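Local atomic coordinates of DUF574 domain-containing protein (Thermobifida fusca, PDB entry 2QE6), a protein that probably acts as an S-adenosylmethionine-dependent methyltransferase of the Rossmann-like class, with an as yet unidentified substrate. Residues I161-V164 against G165-H168; P172-V175 against D176-V179. The protein carries 1 engineered substitution. All coordinates share one frame; numbering follows the deposited sequence.

Interaction 1: I161-V164 against G165-H168; sequences IMLV and GMLH. With SAM (S-adenosylmethionine), chain F.
Leu163 and Met166 meet where the chain leaves its strand and folds into a type II beta turn, with Val164 and Gly165 at the corner positions. The single polar link between the turn ends is weak: Met166 N reaches Leu163 O at 3.4 Å, with an N-H...O angle of 137°. Leu167 N, buried nearby, finds no hydrogen-bond acceptor. Apolar contact supplements this link, Leu163 CB lying 4.0 Å from Met166 CB while Leu163 CD2 rests against Met166 CG. With CG anti to the backbone N (chi1 -170°) and bends further out, the selenomethionine chain of Met166 leads away from the strand.

The cofactor meets the turn at Val164, Gly165 and Met166. Val164 O accepts a hydrogen bond of 2.6 Å from the SAM amino nitrogen, and Val164 CG1 approaches the carboxylate atom OXT of SAM. Met166 SE stands over a face of the adenine, 3.3 Å from SAM C8. Gly165, at positive phi (61°), carries its oxygen toward C5' of SAM and donates its N-H to Thr195 OG1. Strands 80-84 and 191-197 flank strand 160-163 in the parallel part of the sheet, and helix 54-75 packs on Met162 and Val164.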
# COMPACT_ATOMS: atom_id res chain seq x y z
N ILE A 161 -0.76 5.95 9.15
CA ILE A 161 -0.96 4.54 8.80
C ILE A 161 -1.32 4.42 7.31
O ILE A 161 -2.12 5.21 6.79
CB ILE A 161 -2.06 3.88 9.65
CG1 ILE A 161 -1.63 3.82 11.13
CG2 ILE A 161 -2.35 2.49 9.14
CD1 ILE A 161 -2.69 3.24 12.07
N MSE A 162 -0.69 3.49 6.61
CA MSE A 162 -0.81 3.38 5.16
C MSE A 162 -1.39 2.03 4.83
O MSE A 162 -0.97 1.02 5.38
CB MSE A 162 0.55 3.50 4.50
CG MSE A 162 1.23 4.83 4.73
SE MSE A 162 3.11 4.80 4.25
CE MSE A 162 3.12 4.22 2.38
N LEU A 163 -2.44 2.02 4.01
CA LEU A 163 -2.93 0.82 3.38
C LEU A 163 -2.90 1.06 1.86
O LEU A 163 -3.90 0.92 1.15
CB LEU A 163 -4.34 0.48 3.87
CG LEU A 163 -4.40 -0.04 5.32
CD1 LEU A 163 -4.98 0.96 6.22
CD2 LEU A 163 -5.22 -1.32 5.39
N VAL A 164 -1.73 1.46 1.39
CA VAL A 164 -1.48 1.77 0.01
C VAL A 164 -1.42 0.42 -0.76
O VAL A 164 -0.72 -0.50 -0.33
CB VAL A 164 -0.18 2.66 -0.14
CG1 VAL A 164 0.20 2.88 -1.62
CG2 VAL A 164 -0.40 4.03 0.54
N GLY A 165 -2.21 0.30 -1.82
CA GLY A 165 -2.31 -0.93 -2.59
C GLY A 165 -2.81 -2.14 -1.84
O GLY A 165 -2.52 -3.29 -2.23
N MSE A 166 -3.57 -1.88 -0.77
CA MSE A 166 -3.89 -2.89 0.28
C MSE A 166 -5.43 -2.95 0.49
O MSE A 166 -5.99 -4.02 0.80
CB MSE A 166 -3.05 -2.50 1.56
CG MSE A 166 -2.87 -3.39 2.88
SE MSE A 166 -2.91 -5.25 2.53
CE MSE A 166 -4.54 -5.63 3.50
N LEU A 167 -6.14 -1.84 0.29
CA LEU A 167 -7.57 -1.83 0.67
C LEU A 167 -8.38 -2.89 -0.08
O LEU A 167 -9.32 -3.46 0.47
CB LEU A 167 -8.23 -0.44 0.46
CG LEU A 167 -9.71 -0.20 0.86
CD1 LEU A 167 -9.95 -0.53 2.32
CD2 LEU A 167 -10.23 1.26 0.57
N HIS A 168 -8.03 -3.12 -1.34
CA HIS A 168 -8.81 -4.07 -2.17
C HIS A 168 -8.53 -5.55 -1.81
O HIS A 168 -9.11 -6.44 -2.39
CB HIS A 168 -8.59 -3.81 -3.68
CG HIS A 168 -7.14 -3.70 -4.09
ND1 HIS A 168 -6.44 -2.52 -4.07
CD2 HIS A 168 -6.27 -4.65 -4.51
CE1 HIS A 168 -5.21 -2.73 -4.49
NE2 HIS A 168 -5.07 -4.02 -4.74
N SAM F . 1.77 -1.33 -0.43
CA SAM F . 2.61 -1.64 -1.66
C SAM F . 2.29 -0.65 -2.75
O SAM F . 3.13 -0.38 -3.60
OXT SAM F . 1.17 -0.12 -2.81
CB SAM F . 2.42 -3.04 -2.27
CG SAM F . 1.02 -3.34 -2.84
SD SAM F . 0.74 -5.06 -3.38
CE SAM F . 2.39 -5.67 -2.97
C5' SAM F . -0.11 -5.60 -1.88
C4' SAM F . 0.67 -6.06 -0.65
O4' SAM F . -0.23 -6.20 0.46
C3' SAM F . 1.35 -7.43 -0.81
O3' SAM F . 2.72 -7.38 -0.47
C2' SAM F . 0.58 -8.40 0.08
O2' SAM F . 1.34 -9.53 0.54
C1' SAM F . 0.09 -7.42 1.15
N9 SAM F . -1.09 -7.96 1.82
C8 SAM F . -2.35 -8.25 1.30
N7 SAM F . -3.13 -8.72 2.30
C5 SAM F . -2.39 -8.70 3.45
C6 SAM F . -2.71 -9.05 4.77
N6 SAM F . -3.95 -9.53 5.06
N1 SAM F . -1.72 -8.91 5.73
C2 SAM F . -0.43 -8.43 5.42
N3 SAM F . -0.12 -8.09 4.10
C4 SAM F . -1.10 -8.22 3.16

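Interaction 2: P172-V175 against D176-V179; sequences PDVV and DRVV
Val175 O receives the N-H of Val179 at 2.9 Å in a nearly straight bond (N-H...O 172°), an i to i+4 link of the alpha-helix. It lies near the N-terminal end of helix 175-185, the connecting helix of the beta-alpha-beta crossover between strands 160-163 and 191-197. A second link of the same kind joins Val178 N to Val174 O at 3.0 Å, with the donor nearly in line with the carbonyl.

Earlier amides in this turn are met by water. One water bridges Pro172 O to Asp176 N, at 2.9 Å from the amide. Asp173 O receives two others: one, weakly bound to Asp173 O, accepts a sound bond from Arg177 N, while its companion accepts from Arg177 NE, in the guanidinium plane, at 3.1 Å. These bridges tie the preceding loop to the helix on its wetter side.

On the buried side, the Val175 and Val179 side chains run alongside each other in the same direction, with their CG2 atoms 4.0 Å apart. Val175 CG2 gets there by standing anti to the backbone N, which leaves CG1 close to the amide of Asp176. Val179 continues onto Leu192 and Met194 of strand 191-197. The Asp176 carboxylate turns to other partners, hydrogen-bonding Gln230 through OD1 and forming a salt bridge with Arg229 through OD2.

The bent Arg177 chain brings its guanidinium back over Val178, whose CG2 lies 3.5 Å off the guanidinium plane, nearer its edge than its centre, and also 4.1 Å from Val174 CB.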
# COMPACT_ATOMS: atom_id res chain seq x y z
N PRO A 172 -15.41 -7.37 2.18
CA PRO A 172 -16.53 -6.71 2.79
C PRO A 172 -16.82 -7.13 4.24
O PRO A 172 -17.33 -6.32 5.01
CB PRO A 172 -17.70 -7.13 1.88
CG PRO A 172 -17.12 -7.25 0.60
CD PRO A 172 -15.78 -7.88 0.85
N ASP A 173 -16.55 -8.38 4.59
CA ASP A 173 -16.91 -8.82 5.95
C ASP A 173 -15.92 -8.41 7.03
O ASP A 173 -16.28 -8.37 8.19
CB ASP A 173 -17.28 -10.31 6.03
CG ASP A 173 -16.29 -11.22 5.39
OD1 ASP A 173 -15.09 -10.90 5.30
OD2 ASP A 173 -16.74 -12.31 4.97
N VAL A 174 -14.70 -8.03 6.65
CA VAL A 174 -13.72 -7.61 7.64
C VAL A 174 -13.32 -6.12 7.54
O VAL A 174 -12.81 -5.59 8.51
CB VAL A 174 -12.44 -8.44 7.57
CG1 VAL A 174 -12.77 -9.93 7.64
CG2 VAL A 174 -11.60 -8.06 6.36
N VAL A 175 -13.57 -5.46 6.40
CA VAL A 175 -12.98 -4.13 6.15
C VAL A 175 -13.33 -3.07 7.21
O VAL A 175 -12.45 -2.34 7.68
CB VAL A 175 -13.31 -3.61 4.73
CG1 VAL A 175 -14.84 -3.30 4.57
CG2 VAL A 175 -12.44 -2.40 4.40
N ASP A 176 -14.60 -3.01 7.64
CA ASP A 176 -15.04 -1.93 8.55
C ASP A 176 -14.29 -2.01 9.87
O ASP A 176 -13.72 -1.02 10.31
CB ASP A 176 -16.55 -1.94 8.80
CG ASP A 176 -17.35 -1.49 7.58
OD1 ASP A 176 -16.79 -0.88 6.63
OD2 ASP A 176 -18.56 -1.74 7.55
N ARG A 177 -14.26 -3.20 10.47
CA ARG A 177 -13.59 -3.40 11.74
C ARG A 177 -12.08 -3.23 11.61
O ARG A 177 -11.42 -2.68 12.52
CB ARG A 177 -13.93 -4.80 12.31
CG ARG A 177 -12.87 -5.38 13.28
CD ARG A 177 -13.07 -6.88 13.60
NE ARG A 177 -12.57 -7.81 12.56
CZ ARG A 177 -11.30 -8.19 12.40
NH1 ARG A 177 -10.34 -7.72 13.18
NH2 ARG A 177 -10.99 -9.05 11.43
N VAL A 178 -11.51 -3.71 10.51
CA VAL A 178 -10.04 -3.68 10.35
C VAL A 178 -9.54 -2.24 10.19
O VAL A 178 -8.65 -1.80 10.93
CB VAL A 178 -9.54 -4.63 9.20
CG1 VAL A 178 -8.09 -4.29 8.82
CG2 VAL A 178 -9.69 -6.13 9.64
N VAL A 179 -10.11 -1.50 9.24
CA VAL A 179 -9.62 -0.13 9.00
C VAL A 179 -9.98 0.76 10.19
O VAL A 179 -9.19 1.60 10.58
CB VAL A 179 -10.09 0.47 7.65
CG1 VAL A 179 -9.49 1.89 7.45
CG2 VAL A 179 -9.65 -0.47 6.50
O HOH W 1 -16.93 -4.74 7.23
O HOH W 2 -15.96 -5.47 9.73
O HOH W 3 -15.30 -7.84 11.18

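Both contacts belong to one beta-alpha-beta unit, interaction 1 at the C-terminal end of strand 160-163 and interaction 2 near the start of helix 175-185, their centres about 13 Å apart. Interaction 1 is wholly buried near the middle of the chain; there a weak turn bond is joined by contacts to the cofactor. Interaction 2, nearer the surface, relies on regular helical bonds and bridging waters, with charged side chains that bond to residues beyond the segments. Leu167 joins them: its CD1 packs 3.7 Å from Val175 CG2 and also touches Val179 CG2. Val137, a cofactor-binding residue, lies close to Met166 in one and Val178 in the other, although only interaction 1 meets SAM directly.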